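Local coordinates for protein nitrilotriacetate monooxygenase (Burkholderia pseudomallei, PDB 3SDO) that probably acts as a flavin-dependent monooxygenase, using FMN and molecular oxygen to oxidise its substrate, at residues I93-T98 against L118-R123; Q213-Q218 against S232-F237. All blocks are in the same frame, centred on the assembly; numbering follows the deposited sequence.

Contact 1: residues I93-T98 against L118-R123; sequences IGLVGT and LISGGR
This is the bottom of a beta-alpha-beta unit in the luciferase-like TIM barrel: strand 94-100 leads into helix 106-119, and Arg123, just ahead of strand 124-129, comes back to meet Ile93, Gly94 and Leu95 where the first strand starts. Arg123 carries most of the contact. Its carbonyl O takes a 2.8 Å hydrogen bond from Leu95 N and also lies 3.5 Å from Gly94 CA, a CA-H...O contact; the bond brings the run into strand 124-129 alongside strand 94-100, with which that strand pairs in parallel. The side chain crosses Ile93 at about a right angle. Bent at chi3 (-78°), it turns its guanidinium so that NH1 meets Ile93 O at 2.9 Å, in the carbonyl plane and on a lone pair, while Leu95 CD1 rests over one face of the group, toward the rim, 3.9 Å from Arg123 NH1. On the helix side, NE donates to Ser120 O at 2.9 Å, again onto a lone pair. NH2 bonds to Ala87 O and NH1 also to Thr90 OG1, so each guanidinium nitrogen of this buried group has a partner and its rotation is fixed from several sides. Helix 106-119 ends in a Schellman motif, with Gly121 at positive phi; Gly122, also at positive phi, carries the chain on from that turn. Ser120 spans it: with chi1 at 70°, OG sits between its own backbone N and carbonyl carbon, where it accepts from Arg123 N at 3.1 Å in an ST motif and is also bonded to Leu116 O. The same residue touches the strand through carbon, Ser120 CB lying 3.7 Å from Leu95 CD1.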
# COMPACT_ATOMS: atom_id res chain seq x y z
N ILE A 93 -10.93 9.44 10.24
CA ILE A 93 -9.61 9.27 10.83
C ILE A 93 -8.50 9.37 9.77
O ILE A 93 -8.62 8.86 8.65
CB ILE A 93 -9.52 7.98 11.64
CG1 ILE A 93 -8.28 7.98 12.55
CG2 ILE A 93 -9.50 6.75 10.72
CD1 ILE A 93 -8.35 6.93 13.69
N GLY A 94 -7.42 10.06 10.12
CA GLY A 94 -6.27 10.16 9.22
C GLY A 94 -5.56 8.83 9.04
O GLY A 94 -5.70 7.90 9.85
N LEU A 95 -4.82 8.72 7.95
CA LEU A 95 -4.24 7.45 7.51
C LEU A 95 -2.79 7.71 7.17
O LEU A 95 -2.48 8.14 6.05
CB LEU A 95 -4.99 6.96 6.27
CG LEU A 95 -6.49 6.82 6.48
CD1 LEU A 95 -7.23 6.75 5.11
CD2 LEU A 95 -6.78 5.58 7.34
N VAL A 96 -1.92 7.46 8.14
CA VAL A 96 -0.53 7.83 8.04
C VAL A 96 0.33 6.58 7.90
O VAL A 96 0.25 5.66 8.73
CB VAL A 96 -0.10 8.62 9.27
CG1 VAL A 96 1.40 9.00 9.19
CG2 VAL A 96 -0.99 9.87 9.41
N GLY A 97 1.16 6.57 6.87
CA GLY A 97 1.98 5.43 6.55
C GLY A 97 3.45 5.70 6.38
O GLY A 97 3.86 6.68 5.75
N THR A 98 4.26 4.82 6.93
CA THR A 98 5.71 4.90 6.72
C THR A 98 6.13 4.45 5.32
O THR A 98 5.66 3.45 4.80
CB THR A 98 6.46 4.06 7.79
OG1 THR A 98 6.32 4.69 9.06
CG2 THR A 98 7.94 3.92 7.46
N LEU A 118 -6.62 10.77 -2.43
CA LEU A 118 -7.82 11.05 -3.21
C LEU A 118 -8.97 10.09 -2.83
O LEU A 118 -10.11 10.49 -2.65
CB LEU A 118 -7.53 10.98 -4.69
CG LEU A 118 -8.50 11.69 -5.63
CD1 LEU A 118 -8.48 13.22 -5.40
CD2 LEU A 118 -8.16 11.36 -7.08
N ILE A 119 -8.65 8.80 -2.69
CA ILE A 119 -9.65 7.80 -2.33
C ILE A 119 -10.26 8.11 -0.97
O ILE A 119 -11.48 7.95 -0.77
CB ILE A 119 -9.04 6.38 -2.31
CG1 ILE A 119 -8.73 5.94 -3.74
CG2 ILE A 119 -10.03 5.39 -1.61
CD1 ILE A 119 -7.76 4.72 -3.87
N SER A 120 -9.41 8.58 -0.05
CA SER A 120 -9.79 8.84 1.33
C SER A 120 -10.40 10.22 1.55
O SER A 120 -10.79 10.54 2.65
CB SER A 120 -8.56 8.68 2.26
OG SER A 120 -7.60 9.73 2.09
N GLY A 121 -10.45 11.07 0.53
CA GLY A 121 -11.03 12.41 0.71
C GLY A 121 -10.12 13.36 1.50
O GLY A 121 -10.61 14.26 2.19
N GLY A 122 -8.82 13.17 1.37
CA GLY A 122 -7.85 14.08 1.98
C GLY A 122 -7.42 13.71 3.37
O GLY A 122 -7.28 14.59 4.23
N ARG A 123 -7.16 12.43 3.61
CA ARG A 123 -6.78 11.96 4.93
C ARG A 123 -5.41 11.28 4.99
O ARG A 123 -5.05 10.71 6.02
CB ARG A 123 -7.85 10.99 5.44
CG ARG A 123 -9.19 11.63 5.72
CD ARG A 123 -10.14 10.63 6.39
NE ARG A 123 -10.72 9.67 5.44
CZ ARG A 123 -10.97 8.38 5.68
NH1 ARG A 123 -10.61 7.79 6.82
NH2 ARG A 123 -11.56 7.64 4.74

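Contact 2: residues Q213-Q218 against S232-F237; sequences QPVIFQ and SADAVF
The Phe217 ring has the methyl of Ala235 on one face: CB stands 3.8 Å from the ring centroid, 19° off the normal and displaced toward the CE2 rim, a CH-pi contact. At the edge, Val215 O lies in the ring plane and CD2 of Phe237 near it; the ring of Phe237 in turn meets Phe217 CB edge-on. The amide of Gln218 is the other flat group. With the chain extended beyond CG, it runs back past Ala233 CB so that NE2 donates to Ser232 OG at 2.7 Å, the hydroxyl lying almost in the amide plane. Strands 215-218 and 235-237 are parallel, their axes 24° apart, and pair Phe217 with Ala235 and Gln218 with Val236. Gln218 N donates to Ala235 O at 3.0 Å, and Phe237 N to Gln218 O at the same 3.0 Å. At the entry Ile216 O receives two donors, Asp234 N and Ala235 N, while Ile216 N gives a nearly straight 2.8 Å bond (175°) to Asp234 OD2 through the anti lone pair. The carboxylate thus stands in for a backbone carbonyl before regular pairing begins, and Asp234 CB packs 3.5 Å from Val215 CG1. This is the parallel pair of a beta-alpha-beta unit whose crossover is helix 223-232: Leu228 and Ala229 of that helix pack on Gln218, strand 124-129 hydrogen-bonds to the far side of strand 215-218, and Phe56 and Phe58 of strand 56-59 meet the rings of Phe217 and Phe237.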
# COMPACT_ATOMS: atom_id res chain seq x y z
N GLN A 213 -2.15 18.32 -0.35
CA GLN A 213 -1.16 17.27 -0.37
C GLN A 213 -1.23 16.49 0.94
O GLN A 213 -1.69 17.02 1.97
CB GLN A 213 0.25 17.85 -0.43
CG GLN A 213 0.55 18.76 -1.60
CD GLN A 213 2.02 19.18 -1.61
OE1 GLN A 213 2.75 18.98 -0.63
NE2 GLN A 213 2.45 19.73 -2.73
N PRO A 214 -0.72 15.25 0.93
CA PRO A 214 -0.65 14.51 2.16
C PRO A 214 0.24 15.19 3.20
O PRO A 214 1.17 15.92 2.84
CB PRO A 214 -0.06 13.16 1.73
CG PRO A 214 -0.30 13.05 0.29
CD PRO A 214 -0.34 14.44 -0.25
N VAL A 215 -0.08 14.97 4.47
CA VAL A 215 0.67 15.55 5.59
C VAL A 215 2.02 14.81 5.80
O VAL A 215 2.09 13.55 5.75
CB VAL A 215 -0.18 15.50 6.87
CG1 VAL A 215 0.55 16.17 8.06
CG2 VAL A 215 -1.53 16.20 6.62
N ILE A 216 3.08 15.58 6.00
CA ILE A 216 4.40 14.98 6.19
C ILE A 216 4.70 14.83 7.68
O ILE A 216 4.70 15.82 8.45
CB ILE A 216 5.52 15.82 5.54
CG1 ILE A 216 5.25 16.03 4.05
CG2 ILE A 216 6.91 15.17 5.74
CD1 ILE A 216 4.96 14.77 3.25
N PHE A 217 4.95 13.58 8.07
CA PHE A 217 5.41 13.19 9.39
C PHE A 217 6.88 12.83 9.30
O PHE A 217 7.35 12.28 8.29
CB PHE A 217 4.62 11.98 9.90
CG PHE A 217 3.23 12.31 10.36
CD1 PHE A 217 2.26 12.66 9.46
CD2 PHE A 217 2.91 12.24 11.70
CE1 PHE A 217 0.99 12.96 9.89
CE2 PHE A 217 1.65 12.57 12.15
CZ PHE A 217 0.70 12.94 11.25
N GLN A 218 7.63 13.15 10.35
CA GLN A 218 9.02 12.71 10.44
C GLN A 218 9.39 12.43 11.89
O GLN A 218 8.71 12.88 12.79
CB GLN A 218 9.96 13.77 9.87
CG GLN A 218 9.82 14.01 8.39
CD GLN A 218 10.72 15.09 7.88
OE1 GLN A 218 11.75 15.42 8.49
NE2 GLN A 218 10.31 15.71 6.75
N SER A 232 10.94 20.73 6.77
CA SER A 232 10.01 19.99 5.88
C SER A 232 8.88 19.18 6.53
O SER A 232 7.99 18.72 5.83
CB SER A 232 10.80 19.07 4.93
OG SER A 232 11.39 17.96 5.63
N ALA A 233 8.86 19.02 7.85
CA ALA A 233 7.77 18.23 8.47
C ALA A 233 6.57 19.09 8.86
O ALA A 233 6.73 20.25 9.26
CB ALA A 233 8.30 17.50 9.68
N ASP A 234 5.37 18.51 8.76
CA ASP A 234 4.14 19.08 9.33
C ASP A 234 3.92 18.60 10.76
O ASP A 234 3.28 19.28 11.56
CB ASP A 234 2.93 18.68 8.50
CG ASP A 234 3.03 19.17 7.08
OD1 ASP A 234 3.21 20.39 6.90
OD2 ASP A 234 2.91 18.36 6.14
N ALA A 235 4.44 17.40 11.05
CA ALA A 235 4.26 16.78 12.35
C ALA A 235 5.48 15.90 12.62
O ALA A 235 6.00 15.27 11.71
CB ALA A 235 2.99 15.93 12.38
N VAL A 236 5.95 15.91 13.86
CA VAL A 236 7.16 15.25 14.23
C VAL A 236 6.87 14.43 15.46
O VAL A 236 6.24 14.90 16.39
CB VAL A 236 8.28 16.28 14.53
CG1 VAL A 236 9.60 15.57 14.86
CG2 VAL A 236 8.45 17.25 13.34
N PHE A 237 7.32 13.19 15.46
CA PHE A 237 7.18 12.39 16.63
C PHE A 237 8.50 11.88 17.19
O PHE A 237 9.58 12.14 16.64
CB PHE A 237 6.13 11.31 16.41
CG PHE A 237 6.43 10.36 15.33
CD1 PHE A 237 7.07 9.15 15.59
CD2 PHE A 237 6.03 10.64 14.04
CE1 PHE A 237 7.33 8.23 14.56
CE2 PHE A 237 6.28 9.75 13.02
CZ PHE A 237 6.94 8.54 13.28

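Overall arrangement
Contacts 1 and 2 come in series along the chain, each belonging to a beta-alpha-beta unit of the same parallel barrel sheet, with centres about 13 Å apart. Strand 124-129 joins them: it pairs with strand 94-100 on one side and strand 215-218 on the other, so the sheet runs through 94-100, 124-129, 215-218 and 235-238. They also meet directly inside the barrel, where Val96 CG2 packs 3.7 Å from Phe217 CE1. Thr98, a predicted FMN-binding residue, ends segment 93-98, and the side chain of Phe237 lies about 6 Å from its side chain; both strands therefore probably lead toward the flavin site.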